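Long-range contacts in pseudopodium-enriched atypical kinase 1 (Homo sapiens, PDB 6BHC), which is a pseudokinase that dimerises through its kinase fold and probably works as a signalling scaffold rather than as an active kinase: residues 116-121 and 239-244; 110-115 and 191-196; 154-159 and 209-214. The protein carries 1 engineered substitution. All blocks are in the same frame, centred on the assembly; numbering follows the deposited sequence.

Contact 1. Residues 116-121 and 239-244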
loop_
_atom_site.group_PDB
_atom_site.type_symbol
_atom_site.label_atom_id
_atom_site.label_comp_id
_atom_site.label_asym_id
_atom_site.label_seq_id
_atom_site.Cartn_x
_atom_site.Cartn_y
_atom_site.Cartn_z
ATOM N N ASN A 116 13.364 -20.383 5.394
ATOM C CA ASN A 116 14.817 -20.499 5.406
ATOM C C ASN A 116 15.296 -21.922 5.681
ATOM O O ASN A 116 16.466 -22.123 6.021
ATOM C CB ASN A 116 15.408 -19.532 6.432
ATOM C CG ASN A 116 15.016 -18.096 6.162
ATOM O OD1 ASN A 116 14.278 -17.487 6.935
ATOM N ND2 ASN A 116 15.508 -17.545 5.059
ATOM N N ILE A 117 14.421 -22.912 5.542
ATOM C CA ILE A 117 14.781 -24.311 5.729
ATOM C C ILE A 117 14.406 -25.072 4.465
ATOM O O ILE A 117 13.329 -24.857 3.897
ATOM C CB ILE A 117 14.099 -24.916 6.975
ATOM C CG1 ILE A 117 14.542 -24.159 8.230
ATOM C CG2 ILE A 117 14.423 -26.403 7.107
ATOM C CD1 ILE A 117 14.029 -24.745 9.520
ATOM N N GLN A 118 15.299 -25.953 4.022
ATOM C CA GLN A 118 15.136 -26.606 2.730
ATOM C C GLN A 118 13.905 -27.503 2.716
ATOM O O GLN A 118 13.675 -28.279 3.650
ATOM C CB GLN A 118 16.381 -27.421 2.385
ATOM C CG GLN A 118 16.327 -28.053 1.007
ATOM C CD GLN A 118 17.655 -28.640 0.581
ATOM O OE1 GLN A 118 18.315 -29.337 1.350
ATOM N NE2 GLN A 118 18.059 -28.351 -0.650
ATOM N N GLN A 119 13.116 -27.389 1.653
ATOM C CA GLN A 119 11.971 -28.248 1.399
ATOM C C GLN A 119 12.286 -29.189 0.245
ATOM O O GLN A 119 13.133 -28.903 -0.605
ATOM C CB GLN A 119 10.722 -27.424 1.064
ATOM C CG GLN A 119 10.444 -26.273 2.012
ATOM C CD GLN A 119 9.337 -25.366 1.505
ATOM O OE1 GLN A 119 8.251 -25.827 1.151
ATOM N NE2 GLN A 119 9.613 -24.068 1.457
ATOM N N ASP A 120 11.587 -30.321 0.219
ATOM C CA ASP A 120 11.724 -31.280 -0.866
ATOM C C ASP A 120 10.346 -31.796 -1.251
ATOM O O ASP A 120 9.420 -31.801 -0.437
ATOM C CB ASP A 120 12.642 -32.451 -0.483
ATOM C CG ASP A 120 12.042 -33.338 0.591
ATOM O OD1 ASP A 120 11.337 -34.307 0.236
ATOM O OD2 ASP A 120 12.277 -33.069 1.788
ATOM N N CYS A 121 10.221 -32.230 -2.505
ATOM C CA CYS A 121 8.974 -32.779 -3.023
ATOM C C CYS A 121 9.140 -34.234 -3.446
ATOM O O CYS A 121 8.438 -34.712 -4.342
ATOM C CB CYS A 121 8.448 -31.934 -4.184
ATOM S SG CYS A 121 9.584 -31.754 -5.582
ATOM N N ILE A 239 18.819 -20.537 2.674
ATOM C CA ILE A 239 18.150 -21.801 2.946
ATOM C C ILE A 239 19.128 -22.717 3.669
ATOM O O ILE A 239 20.205 -23.025 3.140
ATOM C CB ILE A 239 17.627 -22.458 1.658
ATOM C CG1 ILE A 239 16.394 -21.704 1.147
ATOM C CG2 ILE A 239 17.307 -23.917 1.893
ATOM C CD1 ILE A 239 15.732 -22.340 -0.057
ATOM N N VAL A 240 18.762 -23.140 4.877
ATOM C CA VAL A 240 19.589 -24.054 5.658
ATOM C C VAL A 240 19.355 -25.474 5.161
ATOM O O VAL A 240 18.209 -25.914 5.019
ATOM C CB VAL A 240 19.272 -23.935 7.157
ATOM C CG1 VAL A 240 20.223 -24.798 7.972
ATOM C CG2 VAL A 240 19.340 -22.483 7.606
ATOM N N SER A 241 20.442 -26.197 4.900
ATOM C CA SER A 241 20.350 -27.547 4.370
ATOM C C SER A 241 21.349 -28.439 5.091
ATOM O O SER A 241 22.055 -28.007 6.011
ATOM C CB SER A 241 20.598 -27.567 2.857
ATOM O OG SER A 241 21.949 -27.263 2.567
ATOM N N ASN A 242 21.398 -29.699 4.657
ATOM C CA ASN A 242 22.305 -30.707 5.187
ATOM C C ASN A 242 22.063 -30.960 6.668
ATOM O O ASN A 242 22.780 -30.432 7.525
ATOM C CB ASN A 242 23.762 -30.309 4.948
ATOM C CG ASN A 242 24.722 -31.440 5.242
ATOM O OD1 ASN A 242 24.304 -32.571 5.490
ATOM N ND2 ASN A 242 26.017 -31.148 5.201
ATOM N N PHE A 243 21.060 -31.781 6.973
ATOM C CA PHE A 243 20.747 -32.180 8.339
ATOM C C PHE A 243 21.292 -33.565 8.672
ATOM O O PHE A 243 20.667 -34.313 9.431
ATOM C CB PHE A 243 19.237 -32.128 8.568
ATOM C CG PHE A 243 18.684 -30.733 8.635
ATOM C CD1 PHE A 243 18.498 -29.987 7.482
ATOM C CD2 PHE A 243 18.349 -30.166 9.854
ATOM C CE1 PHE A 243 17.991 -28.703 7.545
ATOM C CE2 PHE A 243 17.842 -28.883 9.924
ATOM C CZ PHE A 243 17.662 -28.150 8.768
ATOM N N SER A 244 22.455 -33.921 8.118
ATOM C CA SER A 244 23.016 -35.248 8.354
ATOM C C SER A 244 23.526 -35.405 9.781
ATOM O O SER A 244 23.548 -36.522 10.308
ATOM C CB SER A 244 24.146 -35.524 7.361
ATOM O OG SER A 244 23.718 -35.322 6.026
HETATM O O HOH W 1 18.684 -30.526 3.601
#

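Contact 2. Residues 110-115 and 191-196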
loop_
_atom_site.group_PDB
_atom_site.type_symbol
_atom_site.label_atom_id
_atom_site.label_comp_id
_atom_site.label_asym_id
_atom_site.label_seq_id
_atom_site.Cartn_x
_atom_site.Cartn_y
_atom_site.Cartn_z
ATOM N N SER A 110 10.198 -34.046 9.336
ATOM C CA SER A 110 9.343 -33.874 10.504
ATOM C C SER A 110 9.115 -32.413 10.869
ATOM O O SER A 110 8.390 -32.140 11.830
ATOM C CB SER A 110 9.941 -34.615 11.705
ATOM O OG SER A 110 11.219 -34.104 12.041
ATOM N N LEU A 111 9.700 -31.473 10.131
ATOM C CA LEU A 111 9.579 -30.052 10.429
ATOM C C LEU A 111 8.548 -29.404 9.517
ATOM O O LEU A 111 8.488 -29.700 8.319
ATOM C CB LEU A 111 10.924 -29.344 10.263
ATOM C CG LEU A 111 12.150 -29.997 10.901
ATOM C CD1 LEU A 111 13.409 -29.231 10.525
ATOM C CD2 LEU A 111 11.995 -30.074 12.411
ATOM N N ALA A 112 7.737 -28.516 10.089
ATOM C CA ALA A 112 6.840 -27.709 9.277
ATOM C C ALA A 112 7.650 -26.801 8.359
ATOM O O ALA A 112 8.787 -26.431 8.663
ATOM C CB ALA A 112 5.914 -26.878 10.165
ATOM N N VAL A 113 7.052 -26.446 7.218
ATOM C CA VAL A 113 7.782 -25.691 6.211
ATOM C C VAL A 113 8.200 -24.334 6.772
ATOM O O VAL A 113 7.511 -23.733 7.606
ATOM C CB VAL A 113 6.946 -25.526 4.930
ATOM C CG1 VAL A 113 6.628 -26.888 4.327
ATOM C CG2 VAL A 113 5.667 -24.756 5.219
ATOM N N HIS A 114 9.358 -23.860 6.322
ATOM C CA HIS A 114 9.885 -22.576 6.752
ATOM C C HIS A 114 10.642 -21.948 5.593
ATOM O O HIS A 114 11.263 -22.645 4.788
ATOM C CB HIS A 114 10.800 -22.717 7.972
ATOM C CG HIS A 114 11.157 -21.413 8.610
ATOM N ND1 HIS A 114 12.207 -20.631 8.176
ATOM C CD2 HIS A 114 10.602 -20.748 9.651
ATOM C CE1 HIS A 114 12.283 -19.545 8.923
ATOM N NE2 HIS A 114 11.320 -19.592 9.826
ATOM N N PHE A 115 10.590 -20.616 5.532
ATOM C CA PHE A 115 11.176 -19.878 4.417
ATOM C C PHE A 115 12.674 -20.129 4.281
ATOM O O PHE A 115 13.208 -20.109 3.166
ATOM C CB PHE A 115 10.891 -18.386 4.605
ATOM C CG PHE A 115 11.288 -17.525 3.441
ATOM C CD1 PHE A 115 10.546 -17.530 2.270
ATOM C CD2 PHE A 115 12.383 -16.680 3.531
ATOM C CE1 PHE A 115 10.902 -16.725 1.205
ATOM C CE2 PHE A 115 12.745 -15.875 2.469
ATOM C CZ PHE A 115 12.000 -15.894 1.306
ATOM N N LEU A 191 17.041 -21.187 12.451
ATOM C CA LEU A 191 17.467 -21.857 13.675
ATOM C C LEU A 191 16.433 -21.693 14.781
ATOM O O LEU A 191 16.228 -22.609 15.586
ATOM C CB LEU A 191 18.825 -21.321 14.126
ATOM C CG LEU A 191 20.016 -21.640 13.220
ATOM C CD1 LEU A 191 21.286 -21.007 13.766
ATOM C CD2 LEU A 191 20.185 -23.146 13.064
ATOM N N GLU A 192 15.772 -20.535 14.836
ATOM C CA GLU A 192 14.692 -20.340 15.798
ATOM C C GLU A 192 13.533 -21.290 15.522
ATOM O O GLU A 192 12.806 -21.672 16.446
ATOM C CB GLU A 192 14.222 -18.885 15.754
ATOM C CG GLU A 192 13.263 -18.485 16.860
ATOM C CD GLU A 192 12.804 -17.041 16.734
ATOM O OE1 GLU A 192 12.716 -16.540 15.593
ATOM O OE2 GLU A 192 12.538 -16.408 17.778
ATOM N N HIS A 193 13.351 -21.686 14.260
ATOM C CA HIS A 193 12.319 -22.651 13.901
ATOM C C HIS A 193 12.615 -24.041 14.449
ATOM O O HIS A 193 11.682 -24.824 14.653
ATOM C CB HIS A 193 12.176 -22.705 12.377
ATOM C CG HIS A 193 11.005 -23.506 11.899
ATOM N ND1 HIS A 193 9.704 -23.068 12.020
ATOM C CD2 HIS A 193 10.942 -24.711 11.285
ATOM C CE1 HIS A 193 8.889 -23.972 11.507
ATOM N NE2 HIS A 193 9.614 -24.978 11.053
ATOM N N LEU A 194 13.886 -24.359 14.704
ATOM C CA LEU A 194 14.246 -25.683 15.197
ATOM C C LEU A 194 14.033 -25.838 16.696
ATOM O O LEU A 194 13.921 -26.972 17.176
ATOM C CB LEU A 194 15.710 -25.991 14.870
ATOM C CG LEU A 194 16.166 -25.870 13.416
ATOM C CD1 LEU A 194 17.636 -26.255 13.283
ATOM C CD2 LEU A 194 15.304 -26.722 12.504
ATOM N N LYS A 195 13.972 -24.734 17.440
ATOM C CA LYS A 195 13.932 -24.820 18.898
ATOM C C LYS A 195 12.697 -25.536 19.431
ATOM O O LYS A 195 12.849 -26.388 20.324
ATOM C CB LYS A 195 14.068 -23.417 19.498
ATOM C CG LYS A 195 15.303 -22.671 19.029
ATOM C CD LYS A 195 16.567 -23.464 19.314
ATOM C CE LYS A 195 17.804 -22.733 18.813
ATOM N NZ LYS A 195 19.053 -23.500 19.085
ATOM N N PRO A 196 11.472 -25.257 18.968
ATOM C CA PRO A 196 10.317 -25.996 19.508
ATOM C C PRO A 196 10.349 -27.483 19.199
ATOM O O PRO A 196 9.657 -28.257 19.872
ATOM C CB PRO A 196 9.115 -25.308 18.844
ATOM C CG PRO A 196 9.615 -23.965 18.453
ATOM C CD PRO A 196 11.036 -24.194 18.044
#

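Contact 3. Residues 154-159 and 209-214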
loop_
_atom_site.group_PDB
_atom_site.type_symbol
_atom_site.label_atom_id
_atom_site.label_comp_id
_atom_site.label_asym_id
_atom_site.label_seq_id
_atom_site.Cartn_x
_atom_site.Cartn_y
_atom_site.Cartn_z
ATOM N N PRO A 154 18.856 -23.872 -5.963
ATOM C CA PRO A 154 20.006 -23.111 -5.464
ATOM C C PRO A 154 20.930 -22.688 -6.595
ATOM O O PRO A 154 21.226 -23.459 -7.511
ATOM C CB PRO A 154 20.700 -24.102 -4.522
ATOM C CG PRO A 154 20.372 -25.432 -5.098
ATOM C CD PRO A 154 18.988 -25.314 -5.691
ATOM N N CYS A 155 21.382 -21.436 -6.521
ATOM C CA CYS A 155 22.317 -20.892 -7.495
ATOM C C CYS A 155 23.757 -20.913 -7.007
ATOM O O CYS A 155 24.674 -20.936 -7.835
ATOM C CB CYS A 155 21.928 -19.454 -7.855
ATOM S SG CYS A 155 20.199 -19.262 -8.334
ATOM N N LEU A 156 23.965 -20.914 -5.694
ATOM C CA LEU A 156 25.287 -20.939 -5.080
ATOM C C LEU A 156 25.092 -21.104 -3.577
ATOM O O LEU A 156 23.968 -21.054 -3.070
ATOM C CB LEU A 156 26.091 -19.671 -5.391
ATOM C CG LEU A 156 25.671 -18.362 -4.714
ATOM C CD1 LEU A 156 26.821 -17.368 -4.740
ATOM C CD2 LEU A 156 24.438 -17.759 -5.372
ATOM N N THR A 157 26.199 -21.311 -2.874
ATOM C CA THR A 157 26.197 -21.354 -1.420
ATOM C C THR A 157 26.734 -20.044 -0.860
ATOM O O THR A 157 27.284 -19.208 -1.580
ATOM C CB THR A 157 27.036 -22.523 -0.899
ATOM O OG1 THR A 157 28.385 -22.383 -1.362
ATOM C CG2 THR A 157 26.472 -23.852 -1.374
ATOM N N VAL A 158 26.571 -19.870 0.452
ATOM C CA VAL A 158 27.165 -18.705 1.093
ATOM C C VAL A 158 28.686 -18.781 1.025
ATOM O O VAL A 158 29.357 -17.754 0.865
ATOM C CB VAL A 158 26.655 -18.567 2.540
ATOM C CG1 VAL A 158 27.347 -17.407 3.242
ATOM C CG2 VAL A 158 25.151 -18.359 2.546
ATOM N N ALA A 159 29.253 -19.989 1.113
ATOM C CA ALA A 159 30.693 -20.144 0.937
ATOM C C ALA A 159 31.144 -19.619 -0.421
ATOM O O ALA A 159 32.172 -18.942 -0.521
ATOM C CB ALA A 159 31.093 -21.610 1.106
ATOM N N LEU A 209 24.768 -23.649 3.565
ATOM C CA LEU A 209 23.769 -22.597 3.439
ATOM C C LEU A 209 23.637 -22.220 1.969
ATOM O O LEU A 209 24.612 -21.784 1.346
ATOM C CB LEU A 209 24.153 -21.380 4.280
ATOM C CG LEU A 209 24.478 -21.656 5.751
ATOM C CD1 LEU A 209 24.906 -20.379 6.460
ATOM C CD2 LEU A 209 23.292 -22.293 6.458
ATOM N N LEU A 210 22.438 -22.385 1.423
ATOM C CA LEU A 210 22.175 -22.164 0.010
ATOM C C LEU A 210 21.520 -20.806 -0.211
ATOM O O LEU A 210 20.786 -20.303 0.644
ATOM C CB LEU A 210 21.274 -23.266 -0.550
ATOM C CG LEU A 210 21.653 -24.699 -0.167
ATOM C CD1 LEU A 210 20.604 -25.687 -0.655
ATOM C CD2 LEU A 210 23.024 -25.051 -0.718
ATOM N N LEU A 211 21.786 -20.223 -1.379
ATOM C CA LEU A 211 21.210 -18.945 -1.782
ATOM C C LEU A 211 20.343 -19.162 -3.014
ATOM O O LEU A 211 20.833 -19.628 -4.048
ATOM C CB LEU A 211 22.306 -17.917 -2.069
ATOM C CG LEU A 211 23.128 -17.485 -0.858
ATOM C CD1 LEU A 211 24.264 -16.568 -1.278
ATOM C CD2 LEU A 211 22.231 -16.802 0.160
ATOM N N VAL A 212 19.059 -18.821 -2.902
ATOM C CA VAL A 212 18.098 -18.986 -3.983
ATOM C C VAL A 212 17.390 -17.657 -4.219
ATOM O O VAL A 212 17.533 -16.704 -3.451
ATOM C CB VAL A 212 17.069 -20.098 -3.692
ATOM C CG1 VAL A 212 17.766 -21.380 -3.265
ATOM C CG2 VAL A 212 16.096 -19.644 -2.627
ATOM N N HIS A 213 16.619 -17.606 -5.299
ATOM C CA HIS A 213 15.849 -16.420 -5.643
ATOM C C HIS A 213 14.472 -16.463 -4.989
ATOM O O HIS A 213 14.059 -17.465 -4.400
ATOM C CB HIS A 213 15.709 -16.287 -7.159
ATOM C CG HIS A 213 16.958 -15.829 -7.845
ATOM N ND1 HIS A 213 17.825 -16.698 -8.471
ATOM C CD2 HIS A 213 17.489 -14.593 -7.998
ATOM C CE1 HIS A 213 18.834 -16.017 -8.983
ATOM N NE2 HIS A 213 18.654 -14.737 -8.709
ATOM N N TYR A 214 13.755 -15.349 -5.100
ATOM C CA TYR A 214 12.392 -15.267 -4.599
ATOM C C TYR A 214 11.588 -14.358 -5.516
ATOM O O TYR A 214 12.090 -13.330 -5.978
ATOM C CB TYR A 214 12.354 -14.751 -3.155
ATOM C CG TYR A 214 12.797 -13.314 -2.986
ATOM C CD1 TYR A 214 14.132 -12.995 -2.780
ATOM C CD2 TYR A 214 11.875 -12.277 -3.020
ATOM C CE1 TYR A 214 14.535 -11.681 -2.621
ATOM C CE2 TYR A 214 12.266 -10.964 -2.861
ATOM C CZ TYR A 214 13.597 -10.670 -2.662
ATOM O OH TYR A 214 13.986 -9.360 -2.503
#

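Contact 1. Residues 116-121 and 239-244
Q118 OE1, which lies 3.3 Å from S241 CB, is gripped by a water at 2.6 Å and by the ammonium group of K89. The water donates to OE1 and accepts from the backbone of N242, its oxygen 3.0 Å from N242 N, so it bridges the loop after helix 104-109 (αC) to N242-F243-S244, the sequence that stands where active kinases carry the DFG motif. K89 occupies the position of the strand lysine of the kinase fold, and its bond to a glutamine is consistent with an unusual catalytic cleft. Q118 reaches this site through an extended chain, with CG placed opposite the backbone N (chi1 -176°); its NE2 is bonded to Y73 OH. Two backbone bonds set the neighbouring residues. V240 N reaches N116 O at 2.8 Å, and Q118 N bonds to V240 O at 3.1 Å. Together they make a single bridge that brings I117 beside V240. I239 tucks its CG2 against the backbone of Q118, 3.6 Å from Q118 CA. The S241 hydroxyl is bonded to N208 O of the catalytic loop. I117 CG2 meets F243 CZ at 4.0 Å, the two side chains crossing at about a right angle.

Contact 2. Residues 110-115 and 191-196
The loop around H114 passes the C-terminal part of helix 173-194 (αE) at side-chain distance: H114 CA and H193 CA are 7.6 Å apart, and L111 CA and L194 CA are 8.0 Å apart. H193 makes the largest share of the contact. Its CG stands opposite the backbone N (chi1 -171°), which sends the ring off the helix toward the loop, and H193 NE2 donates to A112 O at 2.9 Å. That bond is bent, with the acceptor tilted out of the ring plane and the donor above the carbonyl plane. The H114 and H193 rings lie obliquely, their planes at 43°, and the side chains run antiparallel past one another. Each lays its methylene over a face of the other ring: H114 CB sits almost centrally above the H193 ring, 3.9 Å from its centroid, and H193 CB lies 4.1 Å from the centroid of the H114 ring. H114 ND1 accepts from N116 N, which probably fixes the rotation of that ring. Beside the pair, L111 CD1 meets L194 CD2 at 3.7 Å. Such packing of the αC-β4 loop on the C-terminal part of αE belongs to the protein kinase fold, where it ties an N-lobe element to the C-lobe.

Contact 3. Residues 154-159 and 209-214
L156 holds its CG between the backbone N and the carbonyl carbon (chi1 72°), whereas L211 swings its CG opposite the carbonyl carbon (chi1 -67°); the two side chains thus cross, L156 CD2 lying 3.9 Å from L211 CB and L156 CG near L211 CD1. L211 CG in turn meets V158 CG2 at 4.1 Å, and the same methyl packs against L209 CB at 3.6 Å. With an alanine in place of L211 the CB contact to L156 would remain, but V158 CG2 and L156 CG would probably lose their leucine neighbour. Three hydrogen bonds join the backbones. C155 N reaches L211 O at 3.1 Å, and L211 N bonds to L156 O at 2.9 Å. V158 N bonds to L209 O, also at 2.9 Å. T157 and L210 form an antiparallel non-hydrogen-bonded pair, and T157 CG2 touches L210 CD2 at 3.7 Å. T157 is the N-cap of helix 158-163: its OG1 caps a backbone N of the first turn, while D160 OD2 accepts from T157 N, as in a capping box. P154 and L210 pack on C66 and Y73, where the hinge and the strand after the catalytic loop line what in active kinases is the nucleotide cleft, unusual in this pseudokinase.

All three contacts lie within the kinase domain. Contacts 1 and 2 use consecutive parts of the loop between helix 104-109 and strand 123-128, and their centres are about 10 Å apart; I117 CD1 joins them by packing 3.6 Å from H193 CD2. The centre of contact 3 is about 11 Å from that of contact 1, and the two share one sheet, in which strands 209-212 and 237-240 are neighbours. Contacts 2 and 3, about 19 Å apart between centres, do not touch. Along the chain contact 3 falls between the halves of contact 1, while contact 2 alternates with both. Contact 1 lies between the other two and touches each, so the αC-β4 loop and the cleft strands meet around it.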